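Dehydroascorbate reductase (Chlamydomonas reinhardtii, PDB 5XFT) probably reduces dehydroascorbate to ascorbate at the expense of two glutathiones, as a member of the DHAR family of the glutathione S-transferase superfamily. Local coordinates at residues 19-22 against 23-26; 190-194 against 195-199. All coordinates share one frame; numbering follows the deposited sequence.

Contact 1 (19-22 against 23-26); sequences LDCP and FCHR
Different first torsions bring Cys21 and Cys24 together: SG of Cys21 stands anti to its own backbone N (chi1 176°), while SG of Cys24 lies beside its backbone N (chi1 -59°), and the two sulfurs end 3.6 Å apart, too far for a disulfide. Cys21 is the N-cap of helix 22-33. Its SG accepts the amide hydrogen of Cys24 N at 3.5 Å in a nearly straight bond (168°). The same sulfur sits at the edge of the Phe23 ring, close to the ring plane and 4.0 Å from CD2, a sulfur-aromatic contact. Pro22 comes at the ring obliquely, its CG 3.8 Å from Phe23 CD2. The backbone of the first turn is tied by His25 N to Cys21 O (2.9 Å) and Arg26 N to Pro22 O (2.9 Å). The imidazole of His25 leads away, its ND1 hydrogen-bonded to Tyr202. A valine in place of Cys21 would probably leave Cys24 N without its side-chain cap and Cys24 SG without its sulfur neighbour. Cys-Pro-Phe-Cys at a helix start matches the thioredoxin-type CxxC pattern, and the hydrogen bond from Cys24 N holds Cys21 SG at the helix opening, probably where the reactive cysteine of DHAR relatives stands.

Contact 2 (190-194 against 195-199); sequences ALKAL and PEWQH
Apolar contact carries the inner side of this bend, where Trp197 lays one face of its indole against the last turn of helix 182-193. With CG anti to the backbone N (chi1 177°), the ring swings back across that turn; Leu191 CB lies 4.1 Å above one face, offset toward the rim. Leu191 CD2 also reaches Trp197 CE3 at 4.1 Å, the two side chains meeting at a slant. Leu194, at the bend itself, sets its CB 4.1 Å from Trp197 CB and lies nearly at right angles to Pro195, whose CD is 3.9 Å from Leu194 CB. Leu145 and Leu151 pack on Leu194 from neighbouring loops. Backbone meets ring as well, with Lys192 N over the indole face that Leu191 covers.

The polar part is one firm backbone bond and two weak side-chain bonds. As N-cap residue, Leu194 offers its carbonyl O to Gln198 N at 2.9 Å (156° at the hydrogen), the donor tilted 15° from the carbonyl plane. The Gln198 side chain, extended beyond CG, runs back along the bend, and its NE2 gives a weak bond to Lys192 O at 3.4 Å. Trp197 NE1 makes another, to Asp201.

Pro195 has no amide hydrogen to give, so it can start helix 195-199 but cannot extend the bonding of helix 182-193, consistent with the chain leaving that helix at Leu194. An aromatic side chain folds into the inside of the bend, while Gln198 spans its exposed side by a weak bond.

How the contacts relate
Contacts 1 and 2 follow each other in the chain, far apart in sequence, yet their centres lie only 15 Å apart and they touch directly: His25 CE1 packs 3.8 Å from Trp197 CH2, the ring planes inclined at about 50°. Contact 1 starts helix 22-33 of the thioredoxin-like N-terminal domain; contact 2 joins helices 182-193 and 195-199. Trp197 also packs on Leu29, further along helix 22-33, and Glu196 and His199 reach Glu32, while helix 153-173 touches both contacts, through Pro160 and Ala159 among others. Cys21, the first cysteine of the CxxC, probably corresponds to the catalytic cysteine of DHAR relatives; contact 2 meets helix 22-33 through His25 and later residues.

Contact 1 (19-22 against 23-26)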
ATOM      1  N   LEU A  19       6.249  -4.714   9.180  1.00 17.00           N
ATOM      2  CA  LEU A  19       7.080  -3.687   8.573  1.00 19.32           C
ATOM      3  C   LEU A  19       6.341  -3.034   7.396  1.00 26.25           C
ATOM      4  O   LEU A  19       5.104  -3.090   7.318  1.00 31.22           O
ATOM      5  CB  LEU A  19       8.438  -4.284   8.198  1.00 18.99           C
ATOM      6  CG  LEU A  19       9.319  -4.574   9.433  1.00 23.81           C
ATOM      7  CD1 LEU A  19      10.735  -4.981   9.047  1.00  4.81           C
ATOM      8  CD2 LEU A  19       9.331  -3.393  10.422  1.00 12.87           C
ATOM      9  N   ASP A  20       7.097  -2.432   6.477  1.00 24.82           N
ATOM     10  CA  ASP A  20       6.619  -1.286   5.707  1.00 28.32           C
ATOM     11  C   ASP A  20       6.248  -1.578   4.252  1.00 27.27           C
ATOM     12  O   ASP A  20       5.956  -0.628   3.514  1.00 26.49           O
ATOM     13  CB  ASP A  20       7.682  -0.188   5.727  1.00 25.50           C
ATOM     14  CG  ASP A  20       8.984  -0.642   5.097  1.00 31.11           C
ATOM     15  OD1 ASP A  20       9.498  -1.704   5.509  1.00 33.79           O
ATOM     16  OD2 ASP A  20       9.472   0.032   4.164  1.00 29.33           O
ATOM     17  N   CYS A  21       6.253  -2.831   3.810  1.00 14.91           N
ATOM     18  CA  CYS A  21       6.037  -3.106   2.388  1.00 13.87           C
ATOM     19  C   CYS A  21       4.680  -2.588   1.925  1.00 13.36           C
ATOM     20  O   CYS A  21       3.648  -2.995   2.478  1.00 18.28           O
ATOM     21  CB  CYS A  21       6.137  -4.596   2.089  1.00 16.91           C
ATOM     22  SG  CYS A  21       5.773  -4.986   0.356  1.00 23.22           S
ATOM     23  N   PRO A  22       4.631  -1.703   0.927  1.00 11.77           N
ATOM     24  CA  PRO A  22       3.336  -1.129   0.520  1.00 13.06           C
ATOM     25  C   PRO A  22       2.433  -2.108  -0.214  1.00 16.64           C
ATOM     26  O   PRO A  22       1.211  -1.900  -0.228  1.00 12.25           O
ATOM     27  CB  PRO A  22       3.743   0.042  -0.386  1.00 13.33           C
ATOM     28  CG  PRO A  22       5.077  -0.360  -0.938  1.00 11.52           C
ATOM     29  CD  PRO A  22       5.759  -1.130   0.173  1.00 13.35           C
ATOM     30  N   PHE A  23       2.985  -3.167  -0.815  1.00 12.71           N
ATOM     31  CA  PHE A  23       2.155  -4.147  -1.510  1.00 11.52           C
ATOM     32  C   PHE A  23       1.506  -5.118  -0.528  1.00 18.49           C
ATOM     33  O   PHE A  23       0.300  -5.404  -0.621  1.00 27.89           O
ATOM     34  CB  PHE A  23       3.000  -4.873  -2.558  1.00 11.59           C
ATOM     35  CG  PHE A  23       3.679  -3.939  -3.514  1.00 13.18           C
ATOM     36  CD1 PHE A  23       3.040  -3.537  -4.672  1.00 19.99           C
ATOM     37  CD2 PHE A  23       4.940  -3.431  -3.240  1.00 21.91           C
ATOM     38  CE1 PHE A  23       3.652  -2.653  -5.553  1.00 22.12           C
ATOM     39  CE2 PHE A  23       5.558  -2.547  -4.115  1.00 22.81           C
ATOM     40  CZ  PHE A  23       4.911  -2.159  -5.274  1.00 20.96           C
ATOM     41  N   CYS A  24       2.295  -5.628   0.427  1.00 18.37           N
ATOM     42  CA  CYS A  24       1.720  -6.268   1.605  1.00 15.14           C
ATOM     43  C   CYS A  24       0.668  -5.374   2.232  1.00 14.54           C
ATOM     44  O   CYS A  24      -0.432  -5.828   2.570  1.00 11.99           O
ATOM     45  CB  CYS A  24       2.801  -6.559   2.643  1.00 13.85           C
ATOM     46  SG  CYS A  24       4.142  -7.621   2.135  1.00 21.28           S
ATOM     47  N   HIS A  25       0.997  -4.091   2.400  1.00 13.71           N
ATOM     48  CA  HIS A  25       0.037  -3.153   2.967  1.00 17.80           C
ATOM     49  C   HIS A  25      -1.257  -3.144   2.164  1.00 21.29           C
ATOM     50  O   HIS A  25      -2.350  -3.069   2.737  1.00 26.55           O
ATOM     51  CB  HIS A  25       0.649  -1.753   3.037  1.00 12.85           C
ATOM     52  CG  HIS A  25      -0.062  -0.826   3.972  1.00 16.01           C
ATOM     53  ND1 HIS A  25       0.268   0.505   4.092  1.00 17.24           N
ATOM     54  CD2 HIS A  25      -1.083  -1.039   4.836  1.00 17.51           C
ATOM     55  CE1 HIS A  25      -0.522   1.077   4.984  1.00 19.56           C
ATOM     56  NE2 HIS A  25      -1.352   0.162   5.449  1.00 20.88           N
ATOM     57  N   ARG A  26      -1.158  -3.246   0.837  1.00 14.58           N
ATOM     58  CA  ARG A  26      -2.358  -3.227   0.005  1.00  8.54           C
ATOM     59  C   ARG A  26      -3.213  -4.466   0.249  1.00 11.05           C
ATOM     60  O   ARG A  26      -4.438  -4.369   0.419  1.00 10.48           O
ATOM     61  CB  ARG A  26      -1.981  -3.113  -1.475  1.00 10.53           C
ATOM     62  CG  ARG A  26      -3.083  -3.626  -2.409  1.00 19.95           C
ATOM     63  CD  ARG A  26      -2.584  -3.878  -3.846  1.00 20.23           C
ATOM     64  NE  ARG A  26      -3.639  -3.636  -4.816  1.00 16.53           N
ATOM     65  CZ  ARG A  26      -3.512  -3.945  -6.103  1.00 19.36           C
ATOM     66  NH1 ARG A  26      -2.374  -4.480  -6.536  1.00 15.74           N
ATOM     67  NH2 ARG A  26      -4.486  -3.711  -6.971  1.00 21.84           N
TER

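Contact 2 (190-194 against 195-199)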
ATOM      1  N   ALA A 190      -8.501  11.324   6.714  1.00 32.34           N
ATOM      2  CA  ALA A 190      -9.567  10.328   6.689  1.00 30.37           C
ATOM      3  C   ALA A 190      -9.009   8.919   6.854  1.00 41.98           C
ATOM      4  O   ALA A 190      -9.543   8.118   7.631  1.00 51.11           O
ATOM      5  CB  ALA A 190     -10.363  10.443   5.387  1.00 20.35           C
ATOM      6  N   LEU A 191      -7.932   8.598   6.128  1.00 38.32           N
ATOM      7  CA  LEU A 191      -7.314   7.279   6.257  1.00 33.43           C
ATOM      8  C   LEU A 191      -6.813   7.048   7.672  1.00 37.04           C
ATOM      9  O   LEU A 191      -7.033   5.982   8.256  1.00 38.66           O
ATOM     10  CB  LEU A 191      -6.166   7.125   5.262  1.00 23.29           C
ATOM     11  CG  LEU A 191      -6.548   6.973   3.797  1.00 28.24           C
ATOM     12  CD1 LEU A 191      -5.359   7.223   2.925  1.00 32.26           C
ATOM     13  CD2 LEU A 191      -7.097   5.587   3.564  1.00 23.16           C
ATOM     14  N   LYS A 192      -6.139   8.043   8.244  1.00 36.44           N
ATOM     15  CA  LYS A 192      -5.656   7.902   9.607  1.00 39.91           C
ATOM     16  C   LYS A 192      -6.797   7.753  10.604  1.00 42.17           C
ATOM     17  O   LYS A 192      -6.587   7.199  11.688  1.00 44.87           O
ATOM     18  CB  LYS A 192      -4.760   9.091   9.958  1.00 48.11           C
ATOM     19  CG  LYS A 192      -3.596   9.254   8.978  1.00 50.53           C
ATOM     20  CD  LYS A 192      -2.357   9.824   9.634  1.00 49.09           C
ATOM     21  CE  LYS A 192      -2.176  11.291   9.298  1.00 50.57           C
ATOM     22  NZ  LYS A 192      -0.755  11.710   9.462  1.00 56.10           N
ATOM     23  N   ALA A 193      -8.003   8.201  10.253  1.00 44.13           N
ATOM     24  CA  ALA A 193      -9.142   7.985  11.139  1.00 52.61           C
ATOM     25  C   ALA A 193      -9.708   6.570  11.056  1.00 54.68           C
ATOM     26  O   ALA A 193     -10.364   6.128  12.008  1.00 57.86           O
ATOM     27  CB  ALA A 193     -10.248   8.996  10.832  1.00 53.60           C
ATOM     28  N   LEU A 194      -9.459   5.850   9.962  1.00 47.29           N
ATOM     29  CA  LEU A 194     -10.130   4.569   9.731  1.00 34.88           C
ATOM     30  C   LEU A 194      -9.570   3.479  10.635  1.00 41.22           C
ATOM     31  O   LEU A 194      -8.347   3.329  10.732  1.00 46.98           O
ATOM     32  CB  LEU A 194      -9.978   4.141   8.277  1.00 32.25           C
ATOM     33  CG  LEU A 194     -11.076   4.555   7.306  1.00 37.75           C
ATOM     34  CD1 LEU A 194     -10.646   4.207   5.899  1.00 33.85           C
ATOM     35  CD2 LEU A 194     -12.385   3.864   7.657  1.00 41.65           C
ATOM     36  N   PRO A 195     -10.424   2.688  11.292  1.00 40.61           N
ATOM     37  CA  PRO A 195      -9.914   1.525  12.038  1.00 34.65           C
ATOM     38  C   PRO A 195      -9.231   0.503  11.150  1.00 31.75           C
ATOM     39  O   PRO A 195      -8.280  -0.150  11.595  1.00 36.59           O
ATOM     40  CB  PRO A 195     -11.178   0.945  12.691  1.00 36.52           C
ATOM     41  CG  PRO A 195     -12.164   2.073  12.697  1.00 33.62           C
ATOM     42  CD  PRO A 195     -11.876   2.858  11.456  1.00 31.85           C
ATOM     43  N   GLU A 196      -9.695   0.333   9.908  1.00 28.22           N
ATOM     44  CA  GLU A 196      -9.015  -0.568   8.984  1.00 32.60           C
ATOM     45  C   GLU A 196      -7.571  -0.139   8.769  1.00 33.10           C
ATOM     46  O   GLU A 196      -6.662  -0.979   8.737  1.00 24.94           O
ATOM     47  CB  GLU A 196      -9.754  -0.624   7.645  1.00 35.85           C
ATOM     48  CG  GLU A 196     -11.109  -1.312   7.686  1.00 37.87           C
ATOM     49  CD  GLU A 196     -12.257  -0.347   7.936  1.00 43.00           C
ATOM     50  OE1 GLU A 196     -12.203   0.420   8.926  1.00 35.67           O
ATOM     51  OE2 GLU A 196     -13.208  -0.352   7.125  1.00 47.76           O
ATOM     52  N   TRP A 197      -7.343   1.168   8.622  1.00 31.46           N
ATOM     53  CA  TRP A 197      -5.986   1.685   8.493  1.00 27.31           C
ATOM     54  C   TRP A 197      -5.216   1.536   9.798  1.00 33.15           C
ATOM     55  O   TRP A 197      -4.036   1.165   9.791  1.00 34.06           O
ATOM     56  CB  TRP A 197      -6.043   3.148   8.059  1.00 25.60           C
ATOM     57  CG  TRP A 197      -4.717   3.833   7.955  1.00 26.82           C
ATOM     58  CD1 TRP A 197      -4.030   4.454   8.959  1.00 29.76           C
ATOM     59  CD2 TRP A 197      -3.923   3.983   6.772  1.00 24.61           C
ATOM     60  NE1 TRP A 197      -2.852   4.977   8.474  1.00 34.28           N
ATOM     61  CE2 TRP A 197      -2.763   4.699   7.134  1.00 28.77           C
ATOM     62  CE3 TRP A 197      -4.076   3.576   5.443  1.00 24.02           C
ATOM     63  CZ2 TRP A 197      -1.765   5.016   6.216  1.00 24.33           C
ATOM     64  CZ3 TRP A 197      -3.084   3.895   4.532  1.00 25.85           C
ATOM     65  CH2 TRP A 197      -1.943   4.608   4.923  1.00 25.18           C
ATOM     66  N   GLN A 198      -5.871   1.819  10.930  1.00 36.66           N
ATOM     67  CA  GLN A 198      -5.203   1.736  12.224  1.00 35.14           C
ATOM     68  C   GLN A 198      -4.741   0.321  12.534  1.00 31.09           C
ATOM     69  O   GLN A 198      -3.741   0.134  13.237  1.00 32.26           O
ATOM     70  CB  GLN A 198      -6.137   2.223  13.331  1.00 40.62           C
ATOM     71  CG  GLN A 198      -6.448   3.702  13.287  1.00 50.12           C
ATOM     72  CD  GLN A 198      -7.477   4.111  14.324  1.00 55.65           C
ATOM     73  OE1 GLN A 198      -7.978   3.280  15.084  1.00 57.11           O
ATOM     74  NE2 GLN A 198      -7.800   5.397  14.358  1.00 57.66           N
ATOM     75  N   HIS A 199      -5.456  -0.686  12.033  1.00 26.14           N
ATOM     76  CA  HIS A 199      -5.113  -2.055  12.394  1.00 28.15           C
ATOM     77  C   HIS A 199      -3.766  -2.469  11.821  1.00 29.56           C
ATOM     78  O   HIS A 199      -3.078  -3.309  12.408  1.00 29.25           O
ATOM     79  CB  HIS A 199      -6.214  -3.007  11.934  1.00 28.59           C
ATOM     80  CG  HIS A 199      -7.501  -2.830  12.675  1.00 37.66           C
ATOM     81  ND1 HIS A 199      -7.625  -1.978  13.751  1.00 38.55           N
ATOM     82  CD2 HIS A 199      -8.720  -3.394  12.498  1.00 37.28           C
ATOM     83  CE1 HIS A 199      -8.864  -2.025  14.206  1.00 40.87           C
ATOM     84  NE2 HIS A 199      -9.549  -2.878  13.465  1.00 40.44           N
TER